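Local coordinates for PrgB (Enterococcus faecalis, PDB 6EVU), which promotes cell aggregation, biofilm formation and conjugation by binding and compacting DNA, the chain here being its adhesin domain, at residues A[6-18]-A[224-236]. Residues are numbered along the deposited sequence; the frame is centred on the assembly and turned at random.
Sequences EKEVAEYNKHKNE and KYINGSYVKKQAD
Lys232 reaches across to the backbone oxygens of Asn13 and Lys14, fastening the type I beta turn Asn13–Lys16 to the strand 232-233. NZ donates to Asn13 O at 2.9 Å, nearly along the carbonyl axis, and only weakly to Lys14 O; Lys16 O also lies 2.7 Å from NZ. Three backbone oxygens thus gather round one positive group, which probably favours its charged state. CG of Lys232 sits between the backbone N and carbonyl carbon (chi1 42°), and a further bend at chi3 brings the ammonium up to the carbonyl oxygens of the turn.

A second polar clasp holds the chain beyond the turn. Asn227 OD1 accepts a hydrogen bond from the backbone N-H of Glu18, N to OD1 2.6 Å, the donor tilted 25° from the carbonyl plane, while its ND2 and Glu18 O share a water. Alongside, Glu18 OE1 meets the edge of the Tyr225 ring in its plane, 3.3 Å from CD2, with the planes of carboxylate and ring 87° apart. The ring is steadied by its own hydroxyl, which donates to Ser229 O.

At the other end, NZ of the extended Lys233 forms a salt bridge with Glu6 OE2 at 3.1 Å. Van der Waals contacts fill the rest: Ala10 CB lies 3.1 Å from Lys233 O, while among the carbons Lys7 CG touches Ala235 CB, and Lys14 CE lies across Lys232 CD at 3.6 Å.

This surface contact docks the N-terminal helix 4-13 on the two-stranded hairpin 232-233/239-240, and residues 17-18 on the type II turn Ile226–Ser229, in the GbpC-like adhesin domain of an antigen I/II family protein.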
loop_
_atom_site.group_PDB
_atom_site.type_symbol
_atom_site.label_atom_id
_atom_site.label_comp_id
_atom_site.label_asym_id
_atom_site.label_seq_id
_atom_site.Cartn_x
_atom_site.Cartn_y
_atom_site.Cartn_z
ATOM N N GLU A 6 0.795 23.147 11.103
ATOM C CA GLU A 6 0.705 22.202 9.986
ATOM C C GLU A 6 -0.750 21.930 9.611
ATOM O O GLU A 6 -1.068 21.762 8.426
ATOM C CB GLU A 6 1.401 20.875 10.328
ATOM C CG GLU A 6 2.750 20.981 11.032
ATOM C CD GLU A 6 3.212 19.633 11.568
ATOM O OE1 GLU A 6 3.788 19.598 12.679
ATOM O OE2 GLU A 6 2.999 18.611 10.875
ATOM N N LYS A 7 -1.635 21.844 10.620
ATOM C CA LYS A 7 -3.071 21.795 10.361
ATOM C C LYS A 7 -3.520 23.014 9.556
ATOM O O LYS A 7 -4.349 22.895 8.643
ATOM C CB LYS A 7 -3.843 21.705 11.685
ATOM C CG LYS A 7 -3.563 20.442 12.495
ATOM C CD LYS A 7 -4.062 20.549 13.931
ATOM C CE LYS A 7 -4.273 19.165 14.545
ATOM N NZ LYS A 7 -3.554 18.974 15.832
ATOM N N GLU A 8 -2.975 24.195 9.875
ATOM C CA GLU A 8 -3.315 25.399 9.123
ATOM C C GLU A 8 -2.767 25.333 7.702
ATOM O O GLU A 8 -3.426 25.791 6.761
ATOM C CB GLU A 8 -2.800 26.645 9.851
ATOM C CG GLU A 8 -3.645 27.897 9.625
ATOM C CD GLU A 8 -5.116 27.695 9.983
ATOM O OE1 GLU A 8 -5.935 28.554 9.580
ATOM O OE2 GLU A 8 -5.460 26.698 10.669
ATOM N N VAL A 9 -1.567 24.763 7.528
ATOM C CA VAL A 9 -1.001 24.566 6.190
ATOM C C VAL A 9 -1.838 23.569 5.392
ATOM O O VAL A 9 -2.153 23.797 4.217
ATOM C CB VAL A 9 0.470 24.116 6.287
ATOM C CG1 VAL A 9 0.975 23.622 4.931
ATOM C CG2 VAL A 9 1.341 25.245 6.802
ATOM N N ALA A 10 -2.205 22.444 6.016
ATOM C CA ALA A 10 -3.080 21.476 5.361
ATOM C C ALA A 10 -4.392 22.125 4.918
ATOM O O ALA A 10 -4.835 21.930 3.780
ATOM C CB ALA A 10 -3.345 20.294 6.299
ATOM N N GLU A 11 -5.002 22.933 5.802
ATOM C CA GLU A 11 -6.352 23.469 5.596
ATOM C C GLU A 11 -6.411 24.445 4.416
ATOM O O GLU A 11 -7.350 24.398 3.606
ATOM C CB GLU A 11 -6.817 24.149 6.887
ATOM C CG GLU A 11 -8.290 24.005 7.259
ATOM C CD GLU A 11 -9.236 24.567 6.215
ATOM O OE1 GLU A 11 -10.428 24.172 6.228
ATOM O OE2 GLU A 11 -8.783 25.395 5.382
ATOM N N TYR A 12 -5.431 25.352 4.314
ATOM C CA TYR A 12 -5.397 26.287 3.190
ATOM C C TYR A 12 -5.194 25.573 1.854
ATOM O O TYR A 12 -5.736 26.012 0.831
ATOM C CB TYR A 12 -4.299 27.332 3.393
ATOM C CG TYR A 12 -4.366 28.423 2.339
ATOM C CD1 TYR A 12 -5.336 29.422 2.413
ATOM C CD2 TYR A 12 -3.491 28.431 1.252
ATOM C CE1 TYR A 12 -5.425 30.408 1.455
ATOM C CE2 TYR A 12 -3.570 29.423 0.273
ATOM C CZ TYR A 12 -4.538 30.405 0.388
ATOM O OH TYR A 12 -4.642 31.390 -0.564
ATOM N N ASN A 13 -4.425 24.472 1.850
ATOM C CA ASN A 13 -4.043 23.722 0.655
ATOM C C ASN A 13 -5.088 22.699 0.200
ATOM O O ASN A 13 -4.904 22.092 -0.859
ATOM C CB ASN A 13 -2.703 22.993 0.892
ATOM C CG ASN A 13 -1.473 23.919 0.780
ATOM O OD1 ASN A 13 -0.463 23.718 1.472
ATOM N ND2 ASN A 13 -1.549 24.917 -0.105
ATOM N N LYS A 14 -6.179 22.502 0.948
ATOM C CA LYS A 14 -7.068 21.365 0.694
ATOM C C LYS A 14 -7.664 21.406 -0.712
ATOM O O LYS A 14 -7.683 20.392 -1.422
ATOM C CB LYS A 14 -8.175 21.320 1.751
ATOM C CG LYS A 14 -8.894 19.995 1.782
ATOM C CD LYS A 14 -7.953 18.837 1.359
ATOM C CE LYS A 14 -6.656 18.746 2.166
ATOM N NZ LYS A 14 -6.869 18.817 3.641
ATOM N N HIS A 15 -8.148 22.573 -1.134
ATOM C CA HIS A 15 -8.787 22.753 -2.431
ATOM C C HIS A 15 -7.962 23.650 -3.349
ATOM O O HIS A 15 -8.507 24.486 -4.076
ATOM C CB HIS A 15 -10.190 23.325 -2.258
ATOM C CG HIS A 15 -11.135 22.385 -1.580
ATOM N ND1 HIS A 15 -11.788 22.702 -0.408
ATOM C CD2 HIS A 15 -11.529 21.132 -1.905
ATOM C CE1 HIS A 15 -12.547 21.687 -0.043
ATOM N NE2 HIS A 15 -12.412 20.724 -0.936
ATOM N N LYS A 16 -6.638 23.506 -3.306
ATOM C CA LYS A 16 -5.751 24.236 -4.199
ATOM C C LYS A 16 -4.751 23.268 -4.815
ATOM O O LYS A 16 -4.560 22.145 -4.333
ATOM C CB LYS A 16 -5.017 25.387 -3.470
ATOM C CG LYS A 16 -5.953 26.301 -2.693
ATOM C CD LYS A 16 -5.500 27.744 -2.662
ATOM C CE LYS A 16 -6.389 28.560 -1.714
ATOM N NZ LYS A 16 -7.800 28.046 -1.581
ATOM N N ASN A 17 -4.126 23.713 -5.905
ATOM C CA ASN A 17 -2.977 23.015 -6.457
ATOM C C ASN A 17 -1.712 23.601 -5.839
ATOM O O ASN A 17 -1.768 24.337 -4.854
ATOM C CB ASN A 17 -3.024 23.072 -7.969
ATOM C CG ASN A 17 -4.227 22.350 -8.509
ATOM O OD1 ASN A 17 -4.485 21.190 -8.140
ATOM N ND2 ASN A 17 -5.004 23.038 -9.360
ATOM N N GLU A 18 -0.546 23.240 -6.356
ATOM C CA GLU A 18 0.662 23.703 -5.694
ATOM C C GLU A 18 0.701 25.227 -5.739
ATOM O O GLU A 18 0.338 25.846 -6.747
ATOM C CB GLU A 18 1.922 23.090 -6.319
ATOM C CG GLU A 18 3.183 23.307 -5.461
ATOM C CD GLU A 18 3.481 22.123 -4.520
ATOM O OE1 GLU A 18 3.804 21.001 -4.989
ATOM O OE2 GLU A 18 3.336 22.324 -3.288
ATOM N N LYS A 224 6.259 13.166 -0.528
ATOM C CA LYS A 224 6.337 14.361 -1.364
ATOM C C LYS A 224 5.076 14.484 -2.215
ATOM O O LYS A 224 4.651 13.504 -2.830
ATOM C CB LYS A 224 7.586 14.301 -2.256
ATOM C CG LYS A 224 8.896 14.520 -1.509
ATOM C CD LYS A 224 8.976 15.966 -0.985
ATOM C CE LYS A 224 10.382 16.400 -0.674
ATOM N NZ LYS A 224 10.397 17.849 -0.348
ATOM N N TYR A 225 4.500 15.691 -2.270
ATOM C CA TYR A 225 3.250 15.956 -2.979
ATOM C C TYR A 225 3.490 16.019 -4.489
ATOM O O TYR A 225 4.513 16.538 -4.947
ATOM C CB TYR A 225 2.644 17.296 -2.506
ATOM C CG TYR A 225 1.397 17.756 -3.256
ATOM C CD1 TYR A 225 0.198 17.055 -3.162
ATOM C CD2 TYR A 225 1.421 18.895 -4.071
ATOM C CE1 TYR A 225 -0.941 17.470 -3.837
ATOM C CE2 TYR A 225 0.268 19.326 -4.766
ATOM C CZ TYR A 225 -0.910 18.599 -4.636
ATOM O OH TYR A 225 -2.042 18.974 -5.302
ATOM N N ILE A 226 2.543 15.478 -5.263
ATOM C CA ILE A 226 2.529 15.661 -6.713
ATOM C C ILE A 226 1.512 16.731 -7.047
ATOM O O ILE A 226 0.369 16.666 -6.581
ATOM C CB ILE A 226 2.189 14.362 -7.458
ATOM C CG1 ILE A 226 3.182 13.241 -7.122
ATOM C CG2 ILE A 226 2.053 14.643 -8.944
ATOM C CD1 ILE A 226 2.722 11.849 -7.613
ATOM N N ASN A 227 1.910 17.711 -7.873
ATOM C CA ASN A 227 1.001 18.813 -8.158
ATOM C C ASN A 227 -0.257 18.316 -8.855
ATOM O O ASN A 227 -0.190 17.533 -9.810
ATOM C CB ASN A 227 1.688 19.872 -8.996
ATOM C CG ASN A 227 0.876 21.162 -9.054
ATOM O OD1 ASN A 227 0.145 21.480 -8.116
ATOM N ND2 ASN A 227 1.009 21.898 -10.113
ATOM N N GLY A 228 -1.413 18.779 -8.362
ATOM C CA GLY A 228 -2.706 18.376 -8.859
ATOM C C GLY A 228 -3.241 17.110 -8.238
ATOM O O GLY A 228 -4.392 16.745 -8.509
ATOM N N SER A 229 -2.458 16.439 -7.396
ATOM C CA SER A 229 -2.942 15.240 -6.716
ATOM C C SER A 229 -3.892 15.645 -5.598
ATOM O O SER A 229 -3.792 16.743 -5.022
ATOM C CB SER A 229 -1.788 14.428 -6.149
ATOM O OG SER A 229 -2.286 13.433 -5.248
ATOM N N TYR A 230 -4.857 14.778 -5.326
ATOM C CA TYR A 230 -5.798 15.051 -4.251
ATOM C C TYR A 230 -5.296 14.546 -2.921
ATOM O O TYR A 230 -5.919 14.846 -1.896
ATOM C CB TYR A 230 -7.164 14.423 -4.555
ATOM C CG TYR A 230 -7.897 15.189 -5.621
ATOM C CD1 TYR A 230 -7.510 15.084 -6.946
ATOM C CD2 TYR A 230 -8.966 16.033 -5.305
ATOM C CE1 TYR A 230 -8.159 15.827 -7.950
ATOM C CE2 TYR A 230 -9.618 16.758 -6.296
ATOM C CZ TYR A 230 -9.217 16.632 -7.615
ATOM O OH TYR A 230 -9.840 17.335 -8.621
ATOM N N VAL A 231 -4.179 13.822 -2.945
ATOM C CA VAL A 231 -3.572 13.191 -1.775
ATOM C C VAL A 231 -2.583 14.172 -1.171
ATOM O O VAL A 231 -1.597 14.549 -1.822
ATOM C CB VAL A 231 -2.846 11.900 -2.177
ATOM C CG1 VAL A 231 -2.074 11.311 -0.971
ATOM C CG2 VAL A 231 -3.810 10.877 -2.728
ATOM N N LYS A 232 -2.841 14.595 0.064
ATOM C CA LYS A 232 -2.029 15.615 0.726
ATOM C C LYS A 232 -2.173 15.423 2.227
ATOM O O LYS A 232 -3.098 14.760 2.693
ATOM C CB LYS A 232 -2.408 17.074 0.323
ATOM C CG LYS A 232 -3.905 17.376 0.211
ATOM C CD LYS A 232 -4.188 18.765 -0.434
ATOM C CE LYS A 232 -3.795 18.855 -1.933
ATOM N NZ LYS A 232 -4.494 19.935 -2.738
ATOM N N LYS A 233 -1.223 15.985 2.975
ATOM C CA LYS A 233 -1.155 15.753 4.418
ATOM C C LYS A 233 -2.327 16.385 5.164
ATOM O O LYS A 233 -2.625 17.565 4.985
ATOM C CB LYS A 233 0.157 16.277 4.991
ATOM C CG LYS A 233 0.375 15.802 6.426
ATOM C CD LYS A 233 1.733 16.184 6.966
ATOM C CE LYS A 233 2.032 15.349 8.209
ATOM N NZ LYS A 233 3.034 16.040 9.060
ATOM N N GLN A 234 -2.976 15.595 6.014
ATOM C CA GLN A 234 -4.142 16.031 6.767
ATOM C C GLN A 234 -3.770 16.346 8.209
ATOM O O GLN A 234 -2.656 16.078 8.668
ATOM C CB GLN A 234 -5.225 14.956 6.731
ATOM C CG GLN A 234 -5.579 14.612 5.331
ATOM C CD GLN A 234 -6.023 15.835 4.585
ATOM O OE1 GLN A 234 -5.552 16.114 3.490
ATOM N NE2 GLN A 234 -6.931 16.598 5.187
ATOM N N ALA A 235 -4.751 16.884 8.939
ATOM C CA ALA A 235 -4.495 17.295 10.312
ATOM C C ALA A 235 -4.109 16.116 11.183
ATOM O O ALA A 235 -3.409 16.292 12.186
ATOM C CB ALA A 235 -5.725 17.991 10.902
ATOM N N ASP A 236 -4.535 14.907 10.809
ATOM C CA ASP A 236 -4.236 13.718 11.593
ATOM C C ASP A 236 -2.874 13.110 11.257
ATOM O O ASP A 236 -2.548 12.033 11.779
ATOM C CB ASP A 236 -5.356 12.678 11.426
ATOM C CG ASP A 236 -5.614 12.298 9.966
ATOM O OD1 ASP A 236 -4.655 12.310 9.178
ATOM O OD2 ASP A 236 -6.774 11.967 9.617
HETATM O O HOH W 1 0.285 24.748 -9.461
#